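Local coordinates for DNA mismatch repair protein MUTS (Thermus aquaticus, PDB 1EWQ), which takes part in the repair of mismatched DNA, which it binds as a two-subunit assembly, and has a weak ATPase activity, at residues N570-A575 against Y690-T695; H576-I581 against P706-L711; G621-I626 against E655-L660; K651-N656 against E682-R687. One frame throughout, in Å; residues are numbered along the deposited sequence.

Overall arrangement
All four contacts lie in the C-terminal ATPase region, on or around its mainly parallel sheet. Following the chain, 570-575 meets 690-695 in contact 1, which closes a loop of 114 residues; 576-581 meets 706-711 in contact 2, which closes one of 124. Because the four segments alternate, these two long loops cross. Both enclose the short closures of contacts 3 and 4: 621-626 pairs with 655-660, and 651-656 packs on 682-687, the two sharing Glu-655 and Asn-656. Contacts 2 and 3 join neighbouring strands of the mainly parallel sheet, contact 1 leans a second sheet against it, and contact 4 links two helix ends beside it.

Contact 1: residues N570-A575 against Y690-T695; sequences NDLEMA and YTLFAT
Met-574 and Tyr-690 meet where strands 570-574 and 690-694, members of two different sheets, pass with their axes 9.1 Å apart and their N-to-C directions at 134°. This is face packing, too wide for backbone pairing; the nearest CA atoms are those of Ala-575 and Tyr-690, 6.6 Å apart. Met-574, a selenomethionine here, reaches across. The chain is bent at its last torsion (chi3 81°), which swings CE back against the Tyr-690 backbone, 3.2 Å from Thr-691 N, while SE lies 3.7 Å from Leu-692 CD2. A long, unbranched side chain suits this span between sheets. Leu-572 and Leu-692 approach tip to tip, their CD2 atoms 4.2 Å apart. The interface belongs to the P-loop ATPase fold: the four-stranded sheet ending in 570-574 packs beside the mainly parallel core sheet, and both leucines also touch Thr-596 of helix 589-603, which follows the predicted ATP-binding loop. The Tyr-690 ring presents an edge to Met-574 O, with CE2 3.7 Å away, and CE2 also touches Ala-575 CA. Tyr-690 OH is hydrogen-bonded to Asp-549 O, and Phe-619 meets the ring edge-to-face.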
loop_
_atom_site.group_PDB
_atom_site.type_symbol
_atom_site.label_atom_id
_atom_site.label_comp_id
_atom_site.label_asym_id
_atom_site.label_seq_id
_atom_site.Cartn_x
_atom_site.Cartn_y
_atom_site.Cartn_z
ATOM N N ASN C 570 -37.704 -6.149 6.695
ATOM C CA ASN C 570 -38.232 -7.486 6.935
ATOM C C ASN C 570 -38.532 -7.722 8.391
ATOM O O ASN C 570 -37.923 -7.121 9.270
ATOM C CB ASN C 570 -37.258 -8.554 6.442
ATOM C CG ASN C 570 -37.511 -8.944 5.010
ATOM O OD1 ASN C 570 -38.583 -9.448 4.676
ATOM N ND2 ASN C 570 -36.527 -8.717 4.153
ATOM N N ASP C 571 -39.484 -8.609 8.638
ATOM C CA ASP C 571 -39.873 -8.938 9.996
ATOM C C ASP C 571 -39.166 -10.207 10.428
ATOM O O ASP C 571 -38.542 -10.900 9.621
ATOM C CB ASP C 571 -41.387 -9.182 10.099
ATOM C CG ASP C 571 -42.214 -8.019 9.581
ATOM O OD1 ASP C 571 -41.706 -6.882 9.560
ATOM O OD2 ASP C 571 -43.387 -8.251 9.212
ATOM N N LEU C 572 -39.286 -10.497 11.715
ATOM C CA LEU C 572 -38.711 -11.688 12.293
ATOM C C LEU C 572 -39.222 -11.877 13.704
ATOM O O LEU C 572 -39.237 -10.937 14.499
ATOM C CB LEU C 572 -37.176 -11.616 12.323
ATOM C CG LEU C 572 -36.531 -12.845 12.973
ATOM C CD1 LEU C 572 -36.902 -14.084 12.184
ATOM C CD2 LEU C 572 -35.023 -12.673 13.042
ATOM N N GLU C 573 -39.670 -13.094 13.987
ATOM C CA GLU C 573 -40.130 -13.486 15.311
ATOM C C GLU C 573 -39.340 -14.737 15.640
ATOM O O GLU C 573 -39.256 -15.650 14.817
ATOM C CB GLU C 573 -41.617 -13.807 15.327
ATOM C CG GLU C 573 -42.502 -12.598 15.398
ATOM C CD GLU C 573 -43.821 -12.910 16.065
ATOM O OE1 GLU C 573 -43.805 -13.308 17.251
ATOM O OE2 GLU C 573 -44.871 -12.759 15.411
HETATM N N MSE C 574 -38.761 -14.765 16.837
HETATM C CA MSE C 574 -37.929 -15.877 17.289
HETATM C C MSE C 574 -37.953 -16.021 18.799
HETATM O O MSE C 574 -37.875 -15.029 19.532
HETATM C CB MSE C 574 -36.472 -15.648 16.901
HETATM C CG MSE C 574 -36.086 -16.036 15.511
HETATM SE SE MSE C 574 -34.182 -16.278 15.534
HETATM C CE MSE C 574 -34.120 -18.034 16.272
ATOM N N ALA C 575 -38.004 -17.259 19.270
ATOM C CA ALA C 575 -38.025 -17.511 20.704
ATOM C C ALA C 575 -37.311 -18.821 20.980
ATOM O O ALA C 575 -37.952 -19.862 21.108
ATOM C CB ALA C 575 -39.466 -17.580 21.199
ATOM N N TYR C 690 -31.038 -19.086 19.825
ATOM C CA TYR C 690 -31.839 -18.490 18.767
ATOM C C TYR C 690 -30.965 -18.663 17.530
ATOM O O TYR C 690 -29.953 -17.968 17.364
ATOM C CB TYR C 690 -32.084 -17.000 19.017
ATOM C CG TYR C 690 -32.817 -16.653 20.298
ATOM C CD1 TYR C 690 -32.266 -16.946 21.542
ATOM C CD2 TYR C 690 -34.037 -15.966 20.260
ATOM C CE1 TYR C 690 -32.906 -16.554 22.725
ATOM C CE2 TYR C 690 -34.686 -15.572 21.428
ATOM C CZ TYR C 690 -34.118 -15.865 22.657
ATOM O OH TYR C 690 -34.742 -15.452 23.819
ATOM N N THR C 691 -31.359 -19.587 16.665
ATOM C CA THR C 691 -30.587 -19.880 15.480
ATOM C C THR C 691 -31.264 -19.541 14.143
ATOM O O THR C 691 -32.413 -19.917 13.900
ATOM C CB THR C 691 -30.201 -21.389 15.460
ATOM O OG1 THR C 691 -29.487 -21.733 16.655
ATOM C CG2 THR C 691 -29.342 -21.698 14.267
ATOM N N LEU C 692 -30.541 -18.810 13.296
ATOM C CA LEU C 692 -31.014 -18.487 11.949
ATOM C C LEU C 692 -30.070 -19.311 11.071
ATOM O O LEU C 692 -28.852 -19.121 11.098
ATOM C CB LEU C 692 -30.868 -16.998 11.622
ATOM C CG LEU C 692 -31.803 -15.982 12.277
ATOM C CD1 LEU C 692 -31.449 -14.583 11.781
ATOM C CD2 LEU C 692 -33.254 -16.306 11.940
ATOM N N PHE C 693 -30.635 -20.228 10.304
ATOM C CA PHE C 693 -29.840 -21.111 9.467
ATOM C C PHE C 693 -30.273 -21.014 8.016
ATOM O O PHE C 693 -31.283 -21.606 7.635
ATOM C CB PHE C 693 -30.005 -22.551 9.984
ATOM C CG PHE C 693 -29.100 -23.565 9.330
ATOM C CD1 PHE C 693 -28.945 -24.830 9.905
ATOM C CD2 PHE C 693 -28.410 -23.278 8.149
ATOM C CE1 PHE C 693 -28.121 -25.788 9.324
ATOM C CE2 PHE C 693 -27.578 -24.237 7.553
ATOM C CZ PHE C 693 -27.436 -25.491 8.144
ATOM N N ALA C 694 -29.511 -20.257 7.224
ATOM C CA ALA C 694 -29.776 -20.097 5.798
ATOM C C ALA C 694 -29.206 -21.329 5.110
ATOM O O ALA C 694 -28.026 -21.659 5.293
ATOM C CB ALA C 694 -29.088 -18.844 5.267
ATOM N N THR C 695 -30.023 -22.002 4.309
ATOM C CA THR C 695 -29.569 -23.215 3.628
ATOM C C THR C 695 -30.381 -23.489 2.370
ATOM O O THR C 695 -31.406 -22.851 2.139
ATOM C CB THR C 695 -29.690 -24.446 4.572
ATOM O OG1 THR C 695 -29.205 -25.626 3.914
ATOM C CG2 THR C 695 -31.138 -24.662 4.975
#

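Contact 2: residues H576-I581 against P706-L711; sequences HELVLI and PRLKNL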
loop_
_atom_site.group_PDB
_atom_site.type_symbol
_atom_site.label_atom_id
_atom_site.label_comp_id
_atom_site.label_asym_id
_atom_site.label_seq_id
_atom_site.Cartn_x
_atom_site.Cartn_y
_atom_site.Cartn_z
ATOM N N HIS C 576 -35.985 -18.767 21.063
ATOM C CA HIS C 576 -35.190 -19.967 21.309
ATOM C C HIS C 576 -35.582 -20.996 20.263
ATOM O O HIS C 576 -35.747 -22.167 20.572
ATOM C CB HIS C 576 -35.476 -20.526 22.710
ATOM C CG HIS C 576 -35.122 -19.587 23.823
ATOM N ND1 HIS C 576 -33.832 -19.425 24.283
ATOM C CD2 HIS C 576 -35.891 -18.748 24.557
ATOM C CE1 HIS C 576 -33.824 -18.526 25.251
ATOM N NE2 HIS C 576 -35.060 -18.100 25.435
ATOM N N GLU C 577 -35.734 -20.542 19.025
ATOM C CA GLU C 577 -36.128 -21.404 17.915
ATOM C C GLU C 577 -35.031 -21.647 16.872
ATOM O O GLU C 577 -34.085 -20.865 16.751
ATOM C CB GLU C 577 -37.354 -20.801 17.216
ATOM C CG GLU C 577 -38.622 -20.814 18.063
ATOM C CD GLU C 577 -39.731 -19.933 17.501
ATOM O OE1 GLU C 577 -39.549 -18.696 17.455
ATOM O OE2 GLU C 577 -40.787 -20.483 17.110
ATOM N N LEU C 578 -35.166 -22.749 16.137
ATOM C CA LEU C 578 -34.247 -23.103 15.061
ATOM C C LEU C 578 -34.977 -22.603 13.816
ATOM O O LEU C 578 -35.942 -23.223 13.366
ATOM C CB LEU C 578 -34.087 -24.619 14.978
ATOM C CG LEU C 578 -32.998 -25.234 14.096
ATOM C CD1 LEU C 578 -33.569 -26.483 13.460
ATOM C CD2 LEU C 578 -32.522 -24.281 13.030
ATOM N N VAL C 579 -34.527 -21.478 13.273
ATOM C CA VAL C 579 -35.170 -20.882 12.107
ATOM C C VAL C 579 -34.423 -21.170 10.816
ATOM O O VAL C 579 -33.344 -20.638 10.586
ATOM C CB VAL C 579 -35.281 -19.344 12.277
ATOM C CG1 VAL C 579 -35.862 -18.717 11.029
ATOM C CG2 VAL C 579 -36.138 -19.016 13.485
ATOM N N LEU C 580 -34.999 -22.008 9.968
ATOM C CA LEU C 580 -34.358 -22.337 8.703
ATOM C C LEU C 580 -34.881 -21.381 7.653
ATOM O O LEU C 580 -36.085 -21.094 7.617
ATOM C CB LEU C 580 -34.687 -23.766 8.285
ATOM C CG LEU C 580 -34.239 -24.889 9.217
ATOM C CD1 LEU C 580 -34.910 -26.172 8.777
ATOM C CD2 LEU C 580 -32.713 -25.030 9.185
ATOM N N ILE C 581 -33.977 -20.887 6.810
ATOM C CA ILE C 581 -34.346 -19.969 5.744
ATOM C C ILE C 581 -33.889 -20.537 4.410
ATOM O O ILE C 581 -32.707 -20.493 4.074
ATOM C CB ILE C 581 -33.699 -18.584 5.944
ATOM C CG1 ILE C 581 -34.097 -18.029 7.311
ATOM C CG2 ILE C 581 -34.129 -17.647 4.838
ATOM C CD1 ILE C 581 -33.456 -16.709 7.666
ATOM N N PRO C 706 -39.771 -29.680 17.444
ATOM C CA PRO C 706 -40.829 -28.804 17.954
ATOM C C PRO C 706 -40.598 -27.304 17.836
ATOM O O PRO C 706 -41.548 -26.544 17.661
ATOM C CB PRO C 706 -40.985 -29.257 19.400
ATOM C CG PRO C 706 -39.637 -29.765 19.743
ATOM C CD PRO C 706 -39.250 -30.541 18.517
ATOM N N ARG C 707 -39.346 -26.877 17.934
ATOM C CA ARG C 707 -39.043 -25.458 17.846
ATOM C C ARG C 707 -38.398 -25.080 16.513
ATOM O O ARG C 707 -37.728 -24.053 16.406
ATOM C CB ARG C 707 -38.148 -25.040 19.013
ATOM C CG ARG C 707 -38.802 -25.165 20.387
ATOM C CD ARG C 707 -37.837 -24.733 21.492
ATOM N NE ARG C 707 -36.637 -25.577 21.550
ATOM C CZ ARG C 707 -36.576 -26.762 22.153
ATOM N NH1 ARG C 707 -37.645 -27.266 22.773
ATOM N NH2 ARG C 707 -35.446 -27.455 22.131
ATOM N N LEU C 708 -38.601 -25.913 15.496
ATOM C CA LEU C 708 -38.058 -25.627 14.179
ATOM C C LEU C 708 -39.074 -24.782 13.429
ATOM O O LEU C 708 -40.251 -25.136 13.355
ATOM C CB LEU C 708 -37.783 -26.922 13.406
ATOM C CG LEU C 708 -37.158 -26.829 12.003
ATOM C CD1 LEU C 708 -36.691 -28.214 11.546
ATOM C CD2 LEU C 708 -38.168 -26.285 11.016
ATOM N N LYS C 709 -38.621 -23.655 12.890
ATOM C CA LYS C 709 -39.493 -22.773 12.129
ATOM C C LYS C 709 -38.936 -22.553 10.720
ATOM O O LYS C 709 -37.727 -22.412 10.530
ATOM C CB LYS C 709 -39.653 -21.420 12.831
ATOM C CG LYS C 709 -40.571 -20.477 12.082
ATOM C CD LYS C 709 -40.557 -19.056 12.657
ATOM C CE LYS C 709 -41.211 -18.986 14.026
ATOM N NZ LYS C 709 -41.201 -17.594 14.532
ATOM N N ASN C 710 -39.827 -22.521 9.738
ATOM C CA ASN C 710 -39.429 -22.313 8.360
ATOM C C ASN C 710 -39.769 -20.930 7.807
ATOM O O ASN C 710 -40.855 -20.396 8.029
ATOM C CB ASN C 710 -40.056 -23.388 7.464
ATOM C CG ASN C 710 -39.277 -24.690 7.488
ATOM O OD1 ASN C 710 -38.097 -24.720 7.133
ATOM N ND2 ASN C 710 -39.929 -25.768 7.906
ATOM N N LEU C 711 -38.796 -20.362 7.103
ATOM C CA LEU C 711 -38.904 -19.080 6.430
ATOM C C LEU C 711 -38.173 -19.289 5.101
ATOM O O LEU C 711 -37.451 -20.273 4.932
ATOM C CB LEU C 711 -38.220 -17.957 7.224
ATOM C CG LEU C 711 -38.858 -17.449 8.518
ATOM C CD1 LEU C 711 -38.043 -16.271 9.043
ATOM C CD2 LEU C 711 -40.295 -17.010 8.262
#
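Leu-578 uses both its backbone polar atoms on the neighbouring strand: its N donates to Arg-707 O at 2.9 Å, and its O accepts from Lys-709 N at 2.8 Å, with an N-H...O angle of 170°. Leu-580 repeats the pattern two residues on, N to Lys-709 O and O from Leu-711 N. These four bonds make a parallel ladder, and the alternate residues Val-579 and Ile-581 turn their backbone polar groups the other way, to strand 690-694 and Thr-695. Lys-709 O also receives a CA-H...O contact from Val-579 CA. In register, Leu-578 lies alongside Leu-708 on one face (CD1 to CG 3.9 Å) and Ile-581 alongside Leu-711 on the other. Diagonal contacts, two residues out of register, join Leu-580 to Leu-708 and Val-579 CG1 to Leu-711 CD1, the latter at 3.8 Å. Polar side chains gather where the two strands begin. Lys-709 NZ forms a rather long salt bridge to Glu-577 OE1 (3.5 Å) and a hydrogen bond to Glu-573 O; a bend at chi3 (-69°) turns the amine toward the glutamate. Arg-707 lays CD 3.4 Å from His-576 O, but its NH2 is spent on His-685 O. Asn-710 OD1 rests beside Leu-580 CB, whereas ND2 donates to Thr-701 O. Beyond the ladder, Ile-581 O accepts from Lys-589 NZ of the predicted ATP-binding site. With hydrogen bonds along both edges and aliphatic side chains on both faces, strand 578-581 is probably a rigid lead into that P-loop, while the one salt bridge lies at its partly exposed N-terminal end.

Contact 3: residues G621-I626 against E655-L660; sequences GIYTRI and ENSLVL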
loop_
_atom_site.group_PDB
_atom_site.type_symbol
_atom_site.label_atom_id
_atom_site.label_comp_id
_atom_site.label_asym_id
_atom_site.label_seq_id
_atom_site.Cartn_x
_atom_site.Cartn_y
_atom_site.Cartn_z
ATOM N N GLY C 621 -24.134 -13.650 23.593
ATOM C CA GLY C 621 -23.125 -13.640 22.545
ATOM C C GLY C 621 -23.709 -13.863 21.164
ATOM O O GLY C 621 -24.794 -14.432 21.018
ATOM N N ILE C 622 -23.009 -13.388 20.144
ATOM C CA ILE C 622 -23.456 -13.578 18.769
ATOM C C ILE C 622 -22.389 -14.411 18.077
ATOM O O ILE C 622 -21.222 -14.017 18.037
ATOM C CB ILE C 622 -23.609 -12.248 18.037
ATOM C CG1 ILE C 622 -24.705 -11.412 18.703
ATOM C CG2 ILE C 622 -23.923 -12.503 16.573
ATOM C CD1 ILE C 622 -24.766 -9.976 18.213
ATOM N N TYR C 623 -22.791 -15.564 17.549
ATOM C CA TYR C 623 -21.860 -16.469 16.879
ATOM C C TYR C 623 -22.233 -16.702 15.424
ATOM O O TYR C 623 -23.303 -17.224 15.123
ATOM C CB TYR C 623 -21.806 -17.811 17.617
ATOM C CG TYR C 623 -21.505 -17.665 19.090
ATOM C CD1 TYR C 623 -22.515 -17.786 20.052
ATOM C CD2 TYR C 623 -20.213 -17.367 19.526
ATOM C CE1 TYR C 623 -22.246 -17.615 21.420
ATOM C CE2 TYR C 623 -19.933 -17.188 20.887
ATOM C CZ TYR C 623 -20.951 -17.313 21.828
ATOM O OH TYR C 623 -20.656 -17.120 23.165
ATOM N N THR C 624 -21.329 -16.325 14.525
ATOM C CA THR C 624 -21.563 -16.467 13.101
ATOM C C THR C 624 -20.672 -17.500 12.418
ATOM O O THR C 624 -19.568 -17.811 12.877
ATOM C CB THR C 624 -21.348 -15.117 12.371
ATOM O OG1 THR C 624 -19.972 -14.727 12.477
ATOM C CG2 THR C 624 -22.223 -14.028 12.983
ATOM N N ARG C 625 -21.188 -18.011 11.305
ATOM C CA ARG C 625 -20.508 -18.965 10.439
ATOM C C ARG C 625 -21.063 -18.536 9.071
ATOM O O ARG C 625 -21.927 -19.199 8.498
ATOM C CB ARG C 625 -20.923 -20.404 10.783
ATOM C CG ARG C 625 -19.982 -21.509 10.262
ATOM C CD ARG C 625 -19.754 -21.452 8.753
ATOM N NE ARG C 625 -18.791 -20.416 8.375
ATOM C CZ ARG C 625 -18.714 -19.869 7.160
ATOM N NH1 ARG C 625 -19.543 -20.246 6.196
ATOM N NH2 ARG C 625 -17.795 -18.946 6.906
ATOM N N ILE C 626 -20.572 -17.396 8.579
ATOM C CA ILE C 626 -21.031 -16.802 7.317
ATOM C C ILE C 626 -19.922 -16.510 6.317
ATOM O O ILE C 626 -18.846 -16.047 6.690
ATOM C CB ILE C 626 -21.768 -15.458 7.581
ATOM C CG1 ILE C 626 -22.942 -15.667 8.535
ATOM C CG2 ILE C 626 -22.279 -14.872 6.271
ATOM C CD1 ILE C 626 -23.506 -14.360 9.102
ATOM N N GLU C 655 -28.262 -21.211 25.542
ATOM C CA GLU C 655 -29.682 -21.002 25.251
ATOM C C GLU C 655 -29.977 -19.517 25.055
ATOM O O GLU C 655 -31.059 -19.143 24.600
ATOM C CB GLU C 655 -30.554 -21.519 26.395
ATOM C CG GLU C 655 -30.165 -20.942 27.761
ATOM C CD GLU C 655 -31.129 -21.322 28.869
ATOM O OE1 GLU C 655 -30.722 -21.244 30.047
ATOM O OE2 GLU C 655 -32.288 -21.682 28.565
ATOM N N ASN C 656 -29.020 -18.670 25.416
ATOM C CA ASN C 656 -29.195 -17.233 25.268
ATOM C C ASN C 656 -28.327 -16.693 24.142
ATOM O O ASN C 656 -28.096 -15.488 24.038
ATOM C CB ASN C 656 -28.857 -16.532 26.585
ATOM C CG ASN C 656 -29.768 -16.974 27.713
ATOM O OD1 ASN C 656 -30.986 -17.059 27.536
ATOM N ND2 ASN C 656 -29.191 -17.263 28.872
ATOM N N SER C 657 -27.848 -17.590 23.292
ATOM C CA SER C 657 -27.001 -17.160 22.194
ATOM C C SER C 657 -27.750 -16.965 20.898
ATOM O O SER C 657 -28.789 -17.580 20.667
ATOM C CB SER C 657 -25.863 -18.154 21.972
ATOM O OG SER C 657 -25.055 -18.235 23.128
ATOM N N LEU C 658 -27.219 -16.072 20.072
ATOM C CA LEU C 658 -27.774 -15.804 18.749
ATOM C C LEU C 658 -26.754 -16.455 17.847
ATOM O O LEU C 658 -25.596 -16.038 17.831
ATOM C CB LEU C 658 -27.842 -14.302 18.448
ATOM C CG LEU C 658 -28.226 -13.938 16.994
ATOM C CD1 LEU C 658 -29.662 -14.361 16.709
ATOM C CD2 LEU C 658 -28.070 -12.429 16.748
ATOM N N VAL C 659 -27.171 -17.491 17.131
ATOM C CA VAL C 659 -26.290 -18.210 16.220
ATOM C C VAL C 659 -26.743 -17.971 14.779
ATOM O O VAL C 659 -27.931 -18.103 14.471
ATOM C CB VAL C 659 -26.330 -19.730 16.521
ATOM C CG1 VAL C 659 -25.459 -20.475 15.540
ATOM C CG2 VAL C 659 -25.878 -19.995 17.985
ATOM N N LEU C 660 -25.803 -17.624 13.902
ATOM C CA LEU C 660 -26.112 -17.359 12.497
ATOM C C LEU C 660 -25.348 -18.312 11.589
ATOM O O LEU C 660 -24.138 -18.184 11.441
ATOM C CB LEU C 660 -25.750 -15.912 12.130
ATOM C CG LEU C 660 -26.379 -14.750 12.922
ATOM C CD1 LEU C 660 -25.942 -13.416 12.286
ATOM C CD2 LEU C 660 -27.885 -14.853 12.909
#
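Leu-658 is bonded through both its backbone groups to strand 621-625: its N donates to Gly-621 O at 3.1 Å, almost straight at 177°, and its O accepts from Tyr-623 N. Leu-660 continues the parallel ladder, its N 2.8 Å from Tyr-623 O and its O taking a more bent bond from Arg-625 N. On the face bearing the leucines, Ile-622 CG1 sits 4.0 Å from Leu-658 CD2. Thr-624 (chi1 65°) puts OG1 between its backbone N and carbonyl carbon, which leaves CG2 anti to the carbonyl carbon and 3.8 Å from Leu-660 CD1. On the opposite face the Tyr-623 ring shows its edge to Ser-657, CE1 lying 3.3 Å from OG; a small residue fits beside so large a ring. Gly-621 suits its place too, since a side chain there would run into Tyr-623 OH. The two strands are adjacent and parallel, joined through helix 638-652 in a beta-alpha-beta crossover, and the run Leu-658, Val-659, Leu-660, Leu-661, Asp-662 is consistent with a Walker B strand. Helix 638-652 covers the side of the sheet bearing Tyr-623 and Val-659, with Ile-649 touching both, while Ala-597 of helix 589-603 packs against Ile-622, Leu-658 and Leu-660. Were Tyr-623 an alanine, Ile-649 and Ser-657 would probably lose their ring neighbour, opening a gap beneath the helix. Further out, Ser-657 OG is held by Asp-620 OD1 and Thr-654 N, and the buried Arg-625 turns away from strand 657-660, its NE in a salt bridge with Glu-645 and its NH2 hydrogen-bonded to Gly-627 O.

Contact 4: residues K651-N656 against E682-R687; sequences KEATEN and EALHER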
loop_
_atom_site.group_PDB
_atom_site.type_symbol
_atom_site.label_atom_id
_atom_site.label_comp_id
_atom_site.label_asym_id
_atom_site.label_seq_id
_atom_site.Cartn_x
_atom_site.Cartn_y
_atom_site.Cartn_z
ATOM N N LYS C 651 -19.576 -25.374 21.063
ATOM C CA LYS C 651 -18.968 -25.430 22.380
ATOM C C LYS C 651 -19.160 -24.159 23.209
ATOM O O LYS C 651 -19.117 -24.203 24.434
ATOM C CB LYS C 651 -17.481 -25.757 22.232
ATOM C CG LYS C 651 -17.246 -27.145 21.646
ATOM C CD LYS C 651 -15.778 -27.418 21.344
ATOM C CE LYS C 651 -15.631 -28.724 20.552
ATOM N NZ LYS C 651 -14.251 -28.904 20.000
ATOM N N GLU C 652 -19.380 -23.028 22.552
ATOM C CA GLU C 652 -19.572 -21.780 23.279
ATOM C C GLU C 652 -21.030 -21.334 23.333
ATOM O O GLU C 652 -21.421 -20.640 24.264
ATOM C CB GLU C 652 -18.690 -20.673 22.677
ATOM C CG GLU C 652 -19.036 -20.230 21.248
ATOM C CD GLU C 652 -17.897 -19.446 20.566
ATOM O OE1 GLU C 652 -16.941 -19.022 21.261
ATOM O OE2 GLU C 652 -17.963 -19.251 19.329
ATOM N N ALA C 653 -21.835 -21.758 22.358
ATOM C CA ALA C 653 -23.251 -21.380 22.283
ATOM C C ALA C 653 -24.114 -21.845 23.450
ATOM O O ALA C 653 -24.048 -22.996 23.880
ATOM C CB ALA C 653 -23.853 -21.881 20.988
ATOM N N THR C 654 -24.970 -20.941 23.911
ATOM C CA THR C 654 -25.856 -21.188 25.034
ATOM C C THR C 654 -27.321 -20.959 24.629
ATOM O O THR C 654 -27.592 -20.574 23.493
ATOM C CB THR C 654 -25.441 -20.242 26.182
ATOM O OG1 THR C 654 -25.063 -21.018 27.318
ATOM C CG2 THR C 654 -26.542 -19.264 26.535
ATOM N N GLU C 655 -28.262 -21.211 25.542
ATOM C CA GLU C 655 -29.682 -21.002 25.251
ATOM C C GLU C 655 -29.977 -19.517 25.055
ATOM O O GLU C 655 -31.059 -19.143 24.600
ATOM C CB GLU C 655 -30.554 -21.519 26.395
ATOM C CG GLU C 655 -30.165 -20.942 27.761
ATOM C CD GLU C 655 -31.129 -21.322 28.869
ATOM O OE1 GLU C 655 -30.722 -21.244 30.047
ATOM O OE2 GLU C 655 -32.288 -21.682 28.565
ATOM N N ASN C 656 -29.020 -18.670 25.416
ATOM C CA ASN C 656 -29.195 -17.233 25.268
ATOM C C ASN C 656 -28.327 -16.693 24.142
ATOM O O ASN C 656 -28.096 -15.488 24.038
ATOM C CB ASN C 656 -28.857 -16.532 26.585
ATOM C CG ASN C 656 -29.768 -16.974 27.713
ATOM O OD1 ASN C 656 -30.986 -17.059 27.536
ATOM N ND2 ASN C 656 -29.191 -17.263 28.872
ATOM N N GLU C 682 -30.010 -30.142 14.872
ATOM C CA GLU C 682 -30.639 -30.723 16.059
ATOM C C GLU C 682 -29.947 -30.305 17.347
ATOM O O GLU C 682 -30.608 -30.036 18.364
ATOM C CB GLU C 682 -30.655 -32.257 15.970
ATOM C CG GLU C 682 -31.436 -32.802 14.775
ATOM C CD GLU C 682 -31.489 -34.325 14.739
ATOM O OE1 GLU C 682 -30.577 -34.976 15.296
ATOM O OE2 GLU C 682 -32.438 -34.867 14.132
ATOM N N ALA C 683 -28.617 -30.249 17.317
ATOM C CA ALA C 683 -27.872 -29.864 18.514
ATOM C C ALA C 683 -28.164 -28.416 18.887
ATOM O O ALA C 683 -28.284 -28.091 20.062
ATOM C CB ALA C 683 -26.372 -30.067 18.301
ATOM N N LEU C 684 -28.286 -27.547 17.890
ATOM C CA LEU C 684 -28.574 -26.150 18.187
ATOM C C LEU C 684 -30.025 -26.017 18.638
ATOM O O LEU C 684 -30.360 -25.135 19.425
ATOM C CB LEU C 684 -28.281 -25.264 16.970
ATOM C CG LEU C 684 -26.792 -24.932 16.835
ATOM C CD1 LEU C 684 -26.485 -24.359 15.462
ATOM C CD2 LEU C 684 -26.407 -23.950 17.935
ATOM N N HIS C 685 -30.879 -26.904 18.134
ATOM C CA HIS C 685 -32.283 -26.906 18.532
ATOM C C HIS C 685 -32.329 -27.321 20.014
ATOM O O HIS C 685 -32.971 -26.660 20.833
ATOM C CB HIS C 685 -33.077 -27.896 17.679
ATOM C CG HIS C 685 -34.448 -28.172 18.203
ATOM N ND1 HIS C 685 -35.543 -27.396 17.880
ATOM C CD2 HIS C 685 -34.899 -29.124 19.053
ATOM C CE1 HIS C 685 -36.609 -27.863 18.504
ATOM N NE2 HIS C 685 -36.246 -28.911 19.222
ATOM N N GLU C 686 -31.631 -28.412 20.346
ATOM C CA GLU C 686 -31.553 -28.905 21.725
ATOM C C GLU C 686 -30.953 -27.815 22.620
ATOM O O GLU C 686 -31.380 -27.621 23.756
ATOM C CB GLU C 686 -30.638 -30.141 21.825
ATOM C CG GLU C 686 -31.072 -31.375 21.060
ATOM C CD GLU C 686 -29.963 -32.444 21.011
ATOM O OE1 GLU C 686 -29.449 -32.812 22.098
ATOM O OE2 GLU C 686 -29.610 -32.914 19.895
ATOM N N ARG C 687 -29.939 -27.124 22.104
ATOM C CA ARG C 687 -29.281 -26.061 22.862
ATOM C C ARG C 687 -30.263 -24.945 23.211
ATOM O O ARG C 687 -30.082 -24.241 24.200
ATOM C CB ARG C 687 -28.105 -25.478 22.060
ATOM C CG ARG C 687 -27.199 -24.544 22.859
ATOM C CD ARG C 687 -26.575 -25.288 24.044
ATOM N NE ARG C 687 -25.899 -26.509 23.611
ATOM C CZ ARG C 687 -24.676 -26.549 23.089
ATOM N NH1 ARG C 687 -23.969 -25.436 22.937
ATOM N NH2 ARG C 687 -24.162 -27.709 22.703
#
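Arg-687 NH1 is shared by two backbone carbonyls at and just beyond the end of helix 638-652: it donates to Ala-653 O at 2.6 Å, with an N-H...O angle of 146°, and also to Leu-650 O. The Ala-653 oxygen lies at the guanidinium edge, close to its plane, while the donor stands tilted from the carbonyl plane. Successive bends at chi2 (60°) and chi3 (54°) fold the arginine around that oxygen, bringing CD within 3.4 Å of it as well. A cation suits this spot, because the C-terminal end of a helix offers carbonyls and probably a partial negative charge. With a leucine here, the carbonyls of Leu-650 and Ala-653 are likely to lose this donor, leaving the helix end less firmly held. Beyond the bond the contact is light. Glu-655 CA makes a CA-H...O contact with Arg-687 O at 3.4 Å, and Glu-655 CB also nears that oxygen. On helix 670-687, Glu-682 forms a salt bridge to Arg-754 of the second subunit. Ala-653, the first residue past its helix, is small enough to fit beside the guanidinium and Leu-684, its CB 4.5 Å from Leu-684 CD2. Both Ala-653 and Leu-684 touch Val-659, so the ends of both helices reach the same strand, 657-662, of the mainly parallel sheet.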